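PDB 2PBL: putative esterase/lipase/thioesterase from Silicibacter sp., which probably hydrolyses ester or thioester bonds, as many alpha/beta hydrolase-fold enzymes do, its natural substrate not being established. Local coordinates for residues Val87-Ser91 against Lys92-Val96; Ser100-Cys104 against Pro105-Ile109; Ala119-Ala122 against Ala123-Ile127; Leu169-Leu172 against Arg173-Leu176; Val209-Gly212 against Gly213-Pro217. One frame throughout, in Å; residues are numbered along the deposited sequence.

Contact 1: residues Val87-Ser91 against Lys92-Val96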
loop_
_atom_site.group_PDB
_atom_site.type_symbol
_atom_site.label_atom_id
_atom_site.label_comp_id
_atom_site.label_asym_id
_atom_site.label_seq_id
_atom_site.Cartn_x
_atom_site.Cartn_y
_atom_site.Cartn_z
ATOM N N VAL A 87 -14.458 -0.500 2.878
ATOM C CA VAL A 87 -15.740 0.078 3.339
ATOM C C VAL A 87 -15.809 1.621 3.424
ATOM O O VAL A 87 -16.722 2.236 2.890
ATOM C CB VAL A 87 -16.173 -0.612 4.696
ATOM C CG1 VAL A 87 -17.303 0.140 5.365
ATOM C CG2 VAL A 87 -16.561 -2.059 4.406
ATOM N N GLY A 88 -14.854 2.261 4.067
ATOM C CA GLY A 88 -14.935 3.695 4.259
ATOM C C GLY A 88 -14.977 4.487 2.954
ATOM O O GLY A 88 -15.834 5.362 2.776
ATOM N N ALA A 89 -14.082 4.152 2.021
ATOM C CA ALA A 89 -14.063 4.843 0.719
ATOM C C ALA A 89 -15.280 4.497 -0.111
ATOM O O ALA A 89 -15.799 5.357 -0.789
ATOM C CB ALA A 89 -12.787 4.493 -0.050
ATOM N N LEU A 90 -15.694 3.229 -0.093
ATOM C CA LEU A 90 -16.907 2.810 -0.802
ATOM C C LEU A 90 -18.098 3.643 -0.361
ATOM O O LEU A 90 -18.865 4.076 -1.184
ATOM C CB LEU A 90 -17.217 1.336 -0.567
ATOM C CG LEU A 90 -16.497 0.275 -1.387
ATOM C CD1 LEU A 90 -16.856 -1.107 -0.858
ATOM C CD2 LEU A 90 -16.851 0.387 -2.845
ATOM N N SER A 91 -18.231 3.894 0.934
ATOM C CA SER A 91 -19.354 4.673 1.450
ATOM C C SER A 91 -19.347 6.119 0.967
ATOM O O SER A 91 -20.393 6.749 0.952
ATOM C CB SER A 91 -19.412 4.651 2.983
ATOM O OG SER A 91 -18.437 5.518 3.521
ATOM N N LYS A 92 -18.168 6.647 0.602
ATOM C CA LYS A 92 -18.037 8.001 0.078
ATOM C C LYS A 92 -18.181 8.022 -1.466
ATOM O O LYS A 92 -18.083 9.079 -2.089
ATOM C CB LYS A 92 -16.711 8.630 0.520
ATOM C CG LYS A 92 -16.646 8.934 2.035
ATOM C CD LYS A 92 -15.455 9.825 2.377
ATOM C CE LYS A 92 -15.633 11.319 2.057
ATOM N NZ LYS A 92 -14.352 12.133 2.249
ATOM N N GLY A 93 -18.416 6.855 -2.073
ATOM C CA GLY A 93 -18.646 6.760 -3.506
ATOM C C GLY A 93 -17.461 6.417 -4.391
ATOM O O GLY A 93 -17.570 6.523 -5.603
ATOM N N TRP A 94 -16.349 5.984 -3.794
ATOM C CA TRP A 94 -15.170 5.579 -4.548
ATOM C C TRP A 94 -15.225 4.104 -4.895
ATOM O O TRP A 94 -15.672 3.280 -4.085
ATOM C CB TRP A 94 -13.916 5.797 -3.701
ATOM C CG TRP A 94 -13.649 7.235 -3.477
ATOM C CD1 TRP A 94 -14.293 8.043 -2.608
ATOM C CD2 TRP A 94 -12.722 8.053 -4.182
ATOM N NE1 TRP A 94 -13.823 9.322 -2.694
ATOM C CE2 TRP A 94 -12.837 9.362 -3.646
ATOM C CE3 TRP A 94 -11.777 7.811 -5.192
ATOM C CZ2 TRP A 94 -12.080 10.429 -4.114
ATOM C CZ3 TRP A 94 -11.009 8.868 -5.636
ATOM C CH2 TRP A 94 -11.171 10.164 -5.119
ATOM N N ALA A 95 -14.767 3.765 -6.091
ATOM C CA ALA A 95 -14.539 2.351 -6.420
ATOM C C ALA A 95 -13.203 2.027 -5.781
ATOM O O ALA A 95 -12.347 2.886 -5.654
ATOM C CB ALA A 95 -14.481 2.108 -7.902
ATOM N N VAL A 96 -12.998 0.792 -5.370
ATOM C CA VAL A 96 -11.763 0.462 -4.684
ATOM C C VAL A 96 -11.061 -0.745 -5.291
ATOM O O VAL A 96 -11.632 -1.829 -5.367
ATOM C CB VAL A 96 -12.052 0.214 -3.158
ATOM C CG1 VAL A 96 -10.786 -0.211 -2.426
ATOM C CG2 VAL A 96 -12.661 1.466 -2.540
#
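Ala89 CB touches Val96 CG2 at 3.9 Å and Trp94 CB at 4.0 Å; Val96 points at the helix, while the Trp94 ring leads off. Val96 CG2 also reaches Leu90, touching CG at 4.2 Å. It gets there because it lies anti to its own carbonyl carbon while CG1 takes the place anti to the N (chi1 177°). Leu90 CD2 comes up against Trp94 O at 3.4 Å, and the Leu90 CA-H points at the same oxygen; Trp94 O is buried with no hydrogen-bonding partner in the model. Farther out the backbone closes a Schellman motif. Gly93, at positive phi, gives its N-H to Leu90 O (3.0 Å), and Trp94 N reaches back to Ala89 O (3.1 Å, 162° at the hydrogen), meeting that carbonyl from above its plane. At the polar edge Ser91 OG turns back on the helix and bonds Gly88 O at 2.7 Å, while Lys92 carries its amino group to Thr261. The stretch is the return leg of a beta-alpha-beta unit: helix 87-91 packs on Phe66 of strand 64-69 and on Phe31 of helix 20-35, and strand 94-99 then enters the sheet between strands 52-56 and 64-69.

Contact 2: residues Ser100-Cys104 against Pro105-Ile109; sequences SYELC and PEVRI
Val107 meets Glu102 across the loop, and the apolar contacts gather there and around Cys104. Val107 CG1 lies 3.7 Å from Glu102 CB and also touches the carboxylate end, the two side chains crossing at about a right angle; CG2 rests near Glu102 O. With chi1 at -60°, CG1 stands beside its own backbone N and CG2 fits between N and carbonyl carbon, which presents both methyls to the Glu102 backbone and side chain. Cutting Val107 back to an alanine is likely to open a gap beside Glu102 CB and leave that side chain freer to swing. Farther along, Cys104 SG packs on Ile109 CG1 at 3.9 Å.

The backbone contributes one clear hydrogen bond, Val107 N to Leu103 O (3.1 Å, 163° at the hydrogen), with the donor above the carbonyl plane. Val107 O in turn takes a CA-H contact from Cys104 CA at 3.4 Å. A cis peptide before Pro105 reverses the chain inside this loop.

Water makes the remaining link: it accepts from Leu103 N at 2.9 Å and donates to Glu106 OE1 at 3.2 Å, the Glu106 chain bending at chi2 (71°) to bring its carboxylate back.

Glu102 OE1 has a weak bond to His51, and Arg108, the N-cap of helix 109-126, sends NH1 to Lys185 O. The loop's shape thus rests on the cis proline, one backbone bond and a water link, with contacts of Val107 on Glu102 and of Cys104 SG on Ile109; Glu102 and Arg108 reach other parts of the chain, while Glu106 stays within the loop.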
loop_
_atom_site.group_PDB
_atom_site.type_symbol
_atom_site.label_atom_id
_atom_site.label_comp_id
_atom_site.label_asym_id
_atom_site.label_seq_id
_atom_site.Cartn_x
_atom_site.Cartn_y
_atom_site.Cartn_z
ATOM N N SER A 100 -2.937 -7.916 -6.017
ATOM C CA SER A 100 -1.951 -8.848 -5.546
ATOM C C SER A 100 -0.757 -8.579 -6.472
ATOM O O SER A 100 -0.852 -7.798 -7.463
ATOM C CB SER A 100 -2.436 -10.293 -5.725
ATOM O OG SER A 100 -3.353 -10.708 -4.734
ATOM N N TYR A 101 0.320 -9.267 -6.167
ATOM C CA TYR A 101 1.570 -9.162 -6.872
ATOM C C TYR A 101 2.428 -10.347 -6.483
ATOM O O TYR A 101 2.199 -10.951 -5.427
ATOM C CB TYR A 101 2.236 -7.854 -6.509
ATOM C CG TYR A 101 2.330 -7.532 -5.021
ATOM C CD1 TYR A 101 3.422 -7.972 -4.234
ATOM C CD2 TYR A 101 1.352 -6.750 -4.408
ATOM C CE1 TYR A 101 3.494 -7.663 -2.870
ATOM C CE2 TYR A 101 1.433 -6.412 -3.053
ATOM C CZ TYR A 101 2.480 -6.873 -2.290
ATOM O OH TYR A 101 2.500 -6.516 -0.959
ATOM N N GLU A 102 3.358 -10.714 -7.353
ATOM C CA GLU A 102 4.315 -11.769 -7.029
ATOM C C GLU A 102 5.217 -11.284 -5.905
ATOM O O GLU A 102 5.396 -10.085 -5.687
ATOM C CB GLU A 102 5.117 -12.211 -8.226
ATOM C CG GLU A 102 4.259 -12.817 -9.277
ATOM C CD GLU A 102 5.093 -13.306 -10.434
ATOM O OE1 GLU A 102 5.167 -12.562 -11.400
ATOM O OE2 GLU A 102 5.732 -14.374 -10.321
ATOM N N LEU A 103 5.778 -12.255 -5.206
ATOM C CA LEU A 103 6.518 -12.015 -3.984
ATOM C C LEU A 103 7.959 -12.418 -4.121
ATOM O O LEU A 103 8.310 -13.227 -4.974
ATOM C CB LEU A 103 5.881 -12.856 -2.883
ATOM C CG LEU A 103 4.394 -12.633 -2.595
ATOM C CD1 LEU A 103 3.815 -13.636 -1.584
ATOM C CD2 LEU A 103 4.197 -11.222 -2.085
ATOM N N CYS A 104 8.790 -11.801 -3.291
ATOM C CA CYS A 104 10.164 -12.156 -3.205
ATOM C C CYS A 104 10.115 -13.498 -2.471
ATOM O O CYS A 104 9.249 -13.672 -1.596
ATOM C CB CYS A 104 10.961 -11.142 -2.429
ATOM S SG CYS A 104 10.976 -9.462 -3.122
ATOM N N PRO A 105 11.057 -14.416 -2.793
ATOM C CA PRO A 105 12.213 -14.279 -3.708
ATOM C C PRO A 105 11.979 -14.669 -5.158
ATOM O O PRO A 105 12.926 -14.647 -5.946
ATOM C CB PRO A 105 13.236 -15.216 -3.079
ATOM C CG PRO A 105 12.364 -16.380 -2.591
ATOM C CD PRO A 105 11.018 -15.771 -2.184
ATOM N N GLU A 106 10.743 -14.988 -5.529
ATOM C CA GLU A 106 10.439 -15.340 -6.910
ATOM C C GLU A 106 10.728 -14.156 -7.819
ATOM O O GLU A 106 11.274 -14.317 -8.925
ATOM C CB GLU A 106 8.983 -15.782 -7.075
ATOM C CG GLU A 106 8.609 -17.162 -6.475
ATOM C CD GLU A 106 8.571 -17.233 -4.939
ATOM O OE1 GLU A 106 7.782 -16.473 -4.330
ATOM O OE2 GLU A 106 9.283 -18.106 -4.356
ATOM N N VAL A 107 10.327 -12.971 -7.374
ATOM C CA VAL A 107 10.612 -11.738 -8.087
ATOM C C VAL A 107 11.446 -10.784 -7.222
ATOM O O VAL A 107 11.712 -11.057 -6.031
ATOM C CB VAL A 107 9.296 -11.044 -8.562
ATOM C CG1 VAL A 107 8.543 -11.975 -9.471
ATOM C CG2 VAL A 107 8.419 -10.585 -7.395
ATOM N N ARG A 108 11.892 -9.690 -7.822
ATOM C CA ARG A 108 12.614 -8.690 -7.089
ATOM C C ARG A 108 11.609 -7.579 -6.798
ATOM O O ARG A 108 10.554 -7.474 -7.450
ATOM C CB ARG A 108 13.768 -8.124 -7.888
ATOM C CG ARG A 108 14.891 -9.108 -8.204
ATOM C CD ARG A 108 15.942 -8.458 -9.101
ATOM N NE ARG A 108 16.559 -7.323 -8.422
ATOM C CZ ARG A 108 17.552 -7.429 -7.552
ATOM N NH1 ARG A 108 18.083 -8.623 -7.255
ATOM N NH2 ARG A 108 18.010 -6.329 -6.974
ATOM N N ILE A 109 11.940 -6.772 -5.798
ATOM C CA ILE A 109 11.106 -5.632 -5.436
ATOM C C ILE A 109 10.885 -4.717 -6.648
ATOM O O ILE A 109 9.778 -4.201 -6.862
ATOM C CB ILE A 109 11.717 -4.843 -4.259
ATOM C CG1 ILE A 109 11.599 -5.655 -2.964
ATOM C CG2 ILE A 109 11.046 -3.461 -4.117
ATOM C CD1 ILE A 109 12.354 -5.037 -1.809
HETATM O O HOH W 1 5.263 -15.083 -5.817
#

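Contact 3: residues Ala119-Ala122 against Ala123-Ile127; sequences AVTA and AAKEI
Ala122 and Glu126 meet in a contact between successive turns of one helix, the last stretch of helix 109-126, where it packs against the sheet and runs out into the loop before strand 131-136. Two short backbone bonds keep the regular i to i+4 pattern: Ala123 N to Ala119 O at 2.9 Å, nearly straight at 171°, and Ala124 N to Val120 O at 2.8 Å, where the donor lies close to the carbonyl direction. Beyond them the helix tightens. Lys125 N turns to Ala122 O at 3.1 Å and keeps a weak bond to Thr121 O, while Glu126 N makes a weak one to Ala122 O. Ala123 O then accepts from both Glu126 N and Ile127 N.

Thr121 and the exposed Lys125 run side by side in the same direction, and Thr121 CG2 touches Lys125 CE at 4.0 Å. That methyl is anti to the backbone N (chi1 -64° for OG1), which leaves OG1 beside the N, bonded back to Ser117 O. The lysine stays extended, its CG lying 3.4 Å from Thr121 O. A water donates to Ala122 O at 2.7 Å and to Glu126 OE2 at 2.9 Å, tying the carboxylate to the helix backbone; Glu126 OE1 forms a salt bridge with Arg40.

Ala123 rests on Phe53 and Ala97, and Ala119 on Pro99, small residues consistent with close approach to the sheet. This is a helix whose C-terminal turns are rich in alanine, joining two parallel strands, 94-99 and 131-136, in the crossover pattern of the alpha/beta hydrolase fold.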
loop_
_atom_site.group_PDB
_atom_site.type_symbol
_atom_site.label_atom_id
_atom_site.label_comp_id
_atom_site.label_asym_id
_atom_site.label_seq_id
_atom_site.Cartn_x
_atom_site.Cartn_y
_atom_site.Cartn_z
ATOM N N ALA A 119 -1.018 -2.857 -12.487
ATOM C CA ALA A 119 -2.291 -2.983 -11.786
ATOM C C ALA A 119 -3.064 -1.676 -11.716
ATOM O O ALA A 119 -4.245 -1.668 -12.014
ATOM C CB ALA A 119 -2.070 -3.531 -10.363
ATOM N N VAL A 120 -2.391 -0.587 -11.319
ATOM C CA VAL A 120 -3.015 0.739 -11.201
ATOM C C VAL A 120 -3.532 1.115 -12.577
ATOM O O VAL A 120 -4.674 1.552 -12.704
ATOM C CB VAL A 120 -2.011 1.797 -10.661
ATOM C CG1 VAL A 120 -2.572 3.193 -10.707
ATOM C CG2 VAL A 120 -1.526 1.457 -9.198
ATOM N N THR A 121 -2.695 0.898 -13.598
ATOM C CA THR A 121 -3.042 1.198 -14.994
ATOM C C THR A 121 -4.307 0.482 -15.428
ATOM O O THR A 121 -5.178 1.119 -15.982
ATOM C CB THR A 121 -1.888 0.883 -15.965
ATOM O OG1 THR A 121 -0.794 1.752 -15.649
ATOM C CG2 THR A 121 -2.298 1.105 -17.425
ATOM N N ALA A 122 -4.408 -0.821 -15.157
ATOM C CA ALA A 122 -5.610 -1.601 -15.457
ATOM C C ALA A 122 -6.842 -1.141 -14.679
ATOM O O ALA A 122 -7.927 -0.947 -15.247
ATOM C CB ALA A 122 -5.335 -3.058 -15.204
ATOM N N ALA A 123 -6.682 -0.921 -13.379
ATOM C CA ALA A 123 -7.810 -0.421 -12.600
ATOM C C ALA A 123 -8.291 0.947 -13.132
ATOM O O ALA A 123 -9.488 1.206 -13.162
ATOM C CB ALA A 123 -7.467 -0.359 -11.122
ATOM N N ALA A 124 -7.353 1.799 -13.564
ATOM C CA ALA A 124 -7.641 3.147 -14.089
ATOM C C ALA A 124 -8.411 3.118 -15.422
ATOM O O ALA A 124 -8.994 4.120 -15.800
ATOM C CB ALA A 124 -6.381 3.926 -14.250
ATOM N N LYS A 125 -8.367 1.985 -16.126
ATOM C CA LYS A 125 -9.203 1.783 -17.322
ATOM C C LYS A 125 -10.638 1.407 -16.949
ATOM O O LYS A 125 -11.572 1.630 -17.715
ATOM C CB LYS A 125 -8.601 0.694 -18.199
ATOM C CG LYS A 125 -7.258 1.138 -18.731
ATOM C CD LYS A 125 -6.627 0.176 -19.695
ATOM C CE LYS A 125 -5.264 0.743 -20.118
ATOM N NZ LYS A 125 -4.463 -0.274 -20.788
ATOM N N GLU A 126 -10.811 0.828 -15.775
ATOM C CA GLU A 126 -12.134 0.373 -15.344
ATOM C C GLU A 126 -12.981 1.480 -14.747
ATOM O O GLU A 126 -14.208 1.520 -14.930
ATOM C CB GLU A 126 -11.977 -0.746 -14.319
ATOM C CG GLU A 126 -11.308 -1.929 -14.835
ATOM C CD GLU A 126 -12.141 -2.618 -15.869
ATOM O OE1 GLU A 126 -13.360 -2.709 -15.676
ATOM O OE2 GLU A 126 -11.585 -3.058 -16.873
ATOM N N ILE A 127 -12.316 2.374 -14.048
ATOM C CA ILE A 127 -12.941 3.441 -13.350
ATOM C C ILE A 127 -12.457 4.799 -13.853
ATOM O O ILE A 127 -11.243 5.069 -13.928
ATOM C CB ILE A 127 -12.662 3.321 -11.828
ATOM C CG1 ILE A 127 -13.038 1.936 -11.290
ATOM C CG2 ILE A 127 -13.387 4.406 -11.057
ATOM C CD1 ILE A 127 -14.522 1.641 -11.324
HETATM O O HOH W 2 -8.671 -2.854 -16.975
#

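Contact 4: residues Leu169-Leu172 against Arg173-Leu176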
loop_
_atom_site.group_PDB
_atom_site.type_symbol
_atom_site.label_atom_id
_atom_site.label_comp_id
_atom_site.label_asym_id
_atom_site.label_seq_id
_atom_site.Cartn_x
_atom_site.Cartn_y
_atom_site.Cartn_z
ATOM N N LEU A 169 7.903 1.934 3.847
ATOM C CA LEU A 169 9.354 1.776 3.734
ATOM C C LEU A 169 9.789 2.778 2.657
ATOM O O LEU A 169 9.475 2.574 1.458
ATOM C CB LEU A 169 9.701 0.353 3.343
ATOM C CG LEU A 169 9.273 -0.485 4.573
ATOM C CD1 LEU A 169 8.716 -1.822 4.280
ATOM C CD2 LEU A 169 10.463 -0.539 5.531
ATOM N N SER A 170 10.559 3.800 3.050
ATOM C CA SER A 170 10.976 4.868 2.136
ATOM C C SER A 170 12.432 4.833 1.702
ATOM O O SER A 170 12.808 5.427 0.669
ATOM C CB SER A 170 10.663 6.223 2.746
ATOM O OG SER A 170 11.413 6.434 3.924
ATOM N N ASP A 171 13.233 4.128 2.502
ATOM C CA ASP A 171 14.634 3.982 2.268
ATOM C C ASP A 171 14.851 2.502 2.458
ATOM O O ASP A 171 14.627 1.953 3.563
ATOM C CB ASP A 171 15.394 4.823 3.286
ATOM C CG ASP A 171 16.896 4.849 3.023
ATOM O OD1 ASP A 171 17.404 4.036 2.225
ATOM O OD2 ASP A 171 17.558 5.683 3.642
ATOM N N LEU A 172 15.175 1.813 1.368
ATOM C CA LEU A 172 15.418 0.389 1.478
ATOM C C LEU A 172 16.845 0.005 1.901
ATOM O O LEU A 172 17.090 -1.161 2.166
ATOM C CB LEU A 172 15.068 -0.294 0.165
ATOM C CG LEU A 172 13.647 -0.025 -0.372
ATOM C CD1 LEU A 172 13.372 -1.004 -1.568
ATOM C CD2 LEU A 172 12.570 -0.155 0.666
ATOM N N ARG A 173 17.761 0.951 1.968
ATOM C CA ARG A 173 19.156 0.626 2.329
ATOM C C ARG A 173 19.307 -0.139 3.648
ATOM O O ARG A 173 20.049 -1.113 3.724
ATOM C CB ARG A 173 19.997 1.872 2.414
ATOM C CG ARG A 173 20.288 2.601 1.091
ATOM C CD ARG A 173 20.760 3.981 1.533
ATOM N NE ARG A 173 21.087 4.889 0.459
ATOM C CZ ARG A 173 20.403 5.985 0.107
ATOM N NH1 ARG A 173 20.867 6.705 -0.907
ATOM N NH2 ARG A 173 19.291 6.391 0.737
ATOM N N PRO A 174 18.587 0.271 4.693
ATOM C CA PRO A 174 18.768 -0.485 5.944
ATOM C C PRO A 174 18.291 -1.928 5.874
ATOM O O PRO A 174 18.681 -2.729 6.715
ATOM C CB PRO A 174 17.928 0.311 6.962
ATOM C CG PRO A 174 17.629 1.599 6.313
ATOM C CD PRO A 174 17.622 1.367 4.858
ATOM N N LEU A 175 17.458 -2.281 4.877
ATOM C CA LEU A 175 17.022 -3.660 4.734
ATOM C C LEU A 175 18.131 -4.599 4.295
ATOM O O LEU A 175 17.981 -5.812 4.435
ATOM C CB LEU A 175 15.841 -3.797 3.778
ATOM C CG LEU A 175 14.626 -2.970 4.134
ATOM C CD1 LEU A 175 13.574 -3.230 3.095
ATOM C CD2 LEU A 175 14.125 -3.344 5.537
ATOM N N LEU A 176 19.231 -4.033 3.780
ATOM C CA LEU A 176 20.420 -4.796 3.393
ATOM C C LEU A 176 21.063 -5.388 4.639
ATOM O O LEU A 176 21.803 -6.358 4.570
ATOM C CB LEU A 176 21.426 -3.901 2.667
ATOM C CG LEU A 176 20.911 -3.147 1.428
ATOM C CD1 LEU A 176 22.067 -2.441 0.755
ATOM C CD2 LEU A 176 20.172 -4.032 0.447
#
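Asp171 OD1 accepts from Arg173 N at 3.1 Å, met from above the carboxylate plane, and the same oxygen lies 3.4 Å from Arg173 NH2 in a salt bridge with weak bonds to both oxygens. Asp171 and Leu172 have the largest shares of the buried surface. Carboxylate and guanidinium planes are turned 79° apart, so the two groups do not pair flat against each other. Asp171 CG, anti to the N (chi1 -174°), turns the carboxylate toward Arg173 N, while the arginine runs straight from CG to NE and passes its methylenes along OD1. A second charge, Glu198, takes Arg173 NH1. The bond from OD1 to the N-H two residues on makes an Asx turn, set in the loop after strand 160-166 of the alpha/beta hydrolase sheet, which leads on towards helix 181-184. Losing the carboxylate to an alanine is likely to leave Arg173 N without its side-chain acceptor and the guanidinium, with Glu198 as its remaining charge partner named here, freer to turn. Leu172 O receives Leu175 N at 3.0 Å, from above the carbonyl plane, and CD2 of Leu172 packs on Leu175 CD1 at 4.0 Å. Pro174 CD lies 3.3 Å from Asp171 O, and Leu172 also touches Trp74 and Ala191.

Contact 5: residues Val209-Gly212 against Gly213-Pro217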
loop_
_atom_site.group_PDB
_atom_site.type_symbol
_atom_site.label_atom_id
_atom_site.label_comp_id
_atom_site.label_asym_id
_atom_site.label_seq_id
_atom_site.Cartn_x
_atom_site.Cartn_y
_atom_site.Cartn_z
ATOM N N VAL A 209 2.080 11.179 4.705
ATOM C CA VAL A 209 2.672 10.000 5.319
ATOM C C VAL A 209 1.970 9.789 6.654
ATOM O O VAL A 209 1.923 10.656 7.527
ATOM C CB VAL A 209 4.183 10.120 5.470
ATOM C CG1 VAL A 209 4.770 8.794 5.998
ATOM C CG2 VAL A 209 4.799 10.500 4.147
ATOM N N TRP A 210 1.384 8.616 6.777
ATOM C CA TRP A 210 0.553 8.276 7.920
ATOM C C TRP A 210 1.244 7.144 8.651
ATOM O O TRP A 210 1.474 6.091 8.102
ATOM C CB TRP A 210 -0.828 7.869 7.391
ATOM C CG TRP A 210 -1.854 7.714 8.411
ATOM C CD1 TRP A 210 -1.942 6.708 9.340
ATOM C CD2 TRP A 210 -2.928 8.609 8.679
ATOM N NE1 TRP A 210 -3.022 6.922 10.144
ATOM C CE2 TRP A 210 -3.637 8.089 9.774
ATOM C CE3 TRP A 210 -3.364 9.810 8.093
ATOM C CZ2 TRP A 210 -4.793 8.707 10.290
ATOM C CZ3 TRP A 210 -4.489 10.432 8.614
ATOM C CH2 TRP A 210 -5.204 9.866 9.691
ATOM N N VAL A 211 1.548 7.341 9.920
ATOM C CA VAL A 211 2.247 6.297 10.669
ATOM C C VAL A 211 1.719 6.189 12.087
ATOM O O VAL A 211 1.289 7.166 12.652
ATOM C CB VAL A 211 3.762 6.579 10.647
ATOM C CG1 VAL A 211 4.125 7.855 11.399
ATOM C CG2 VAL A 211 4.545 5.397 11.179
ATOM N N GLY A 212 1.745 4.995 12.657
ATOM C CA GLY A 212 1.236 4.820 14.008
ATOM C C GLY A 212 2.201 5.284 15.079
ATOM O O GLY A 212 3.401 4.998 15.028
ATOM N N GLY A 213 1.670 6.022 16.051
ATOM C CA GLY A 213 2.454 6.568 17.153
ATOM C C GLY A 213 3.210 5.560 18.016
ATOM O O GLY A 213 4.293 5.860 18.526
ATOM N N ALA A 214 2.644 4.377 18.145
ATOM C CA ALA A 214 3.233 3.302 18.933
ATOM C C ALA A 214 4.033 2.348 18.076
ATOM O O ALA A 214 4.279 1.243 18.507
ATOM C CB ALA A 214 2.104 2.527 19.672
ATOM N N GLU A 215 4.427 2.742 16.855
ATOM C CA GLU A 215 5.140 1.833 15.982
ATOM C C GLU A 215 6.585 1.733 16.329
ATOM O O GLU A 215 7.094 2.534 17.117
ATOM C CB GLU A 215 4.987 2.216 14.511
ATOM C CG GLU A 215 3.624 1.812 13.961
ATOM C CD GLU A 215 3.582 1.778 12.427
ATOM O OE1 GLU A 215 4.479 1.132 11.843
ATOM O OE2 GLU A 215 2.654 2.401 11.839
ATOM N N ARG A 216 7.239 0.732 15.732
ATOM C CA ARG A 216 8.682 0.519 15.891
ATOM C C ARG A 216 9.404 1.801 15.524
ATOM O O ARG A 216 9.002 2.503 14.571
ATOM C CB ARG A 216 9.180 -0.614 14.971
ATOM C CG ARG A 216 8.499 -1.962 15.121
ATOM C CD ARG A 216 8.806 -2.567 16.467
ATOM N NE ARG A 216 10.223 -2.913 16.546
ATOM C CZ ARG A 216 10.961 -2.776 17.637
ATOM N NH1 ARG A 216 12.221 -3.122 17.616
ATOM N NH2 ARG A 216 10.451 -2.272 18.748
ATOM N N PRO A 217 10.432 2.163 16.295
ATOM C CA PRO A 217 11.245 3.316 15.938
ATOM C C PRO A 217 11.662 3.371 14.447
ATOM O O PRO A 217 11.650 4.461 13.853
ATOM C CB PRO A 217 12.475 3.128 16.827
ATOM C CG PRO A 217 11.926 2.542 18.031
ATOM C CD PRO A 217 10.900 1.575 17.579
#
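Glu215 OE2 accepts the backbone N-H of Gly212 at 2.9 Å, the donor coming in on the anti side of the carboxylate and 34° out of its plane. The glutamate reaches it with CG anti to the carbonyl carbon (chi1 -77°) and the chain extended beyond, which carries it back past the Gly212 carbonyl: CB is 3.2 Å and CG 3.4 Å from Gly212 O. The carboxylate then leans on Val211, whose CG2 lies 3.6 Å from OE2. That branch is anti to the valine N, while CG1 occupies the crowded position between N and carbonyl carbon (chi1 66°). A CB on Gly212 would lie tight against Glu215 OE2. A type I beta turn from Gly212 to Glu215 is closed by Glu215 N to Gly212 O at 3.1 Å. OE2 also shares a hydrogen bond with Ser167 OG, and OE1 bonds His242 ND1. These grips on both oxygens fix the rotation of the carboxylate. Placed just past the end of strand 206-212 and bonded to a histidine, this acid is consistent with the third member of a Ser137-His242-Glu215 catalytic triad, in the loop where alpha/beta hydrolases commonly carry it.

Overall arrangement
From the N terminus the contacts come strictly in series; none nests in or crosses another. Contact 1 closes the turn between helix 87-91 and strand 94-99, contact 2 the loop from that strand into helix 109-126, and contact 3 the far end of this helix. Contacts 1 and 3 touch, Ala95 CB lying 3.5 Å from Ile127 CD1, so the residue leaving the helix is packed on strand 94-99. Contact 4 shapes the loop after strand 160-166 and meets contact 2 where Ile109 CD1 lies 4.2 Å from Leu172 CD1. Contact 5 turns the chain beyond strand 206-212, its centre about 16 Å from that of contact 4. Contacts 1 and 5 reach the same sheet.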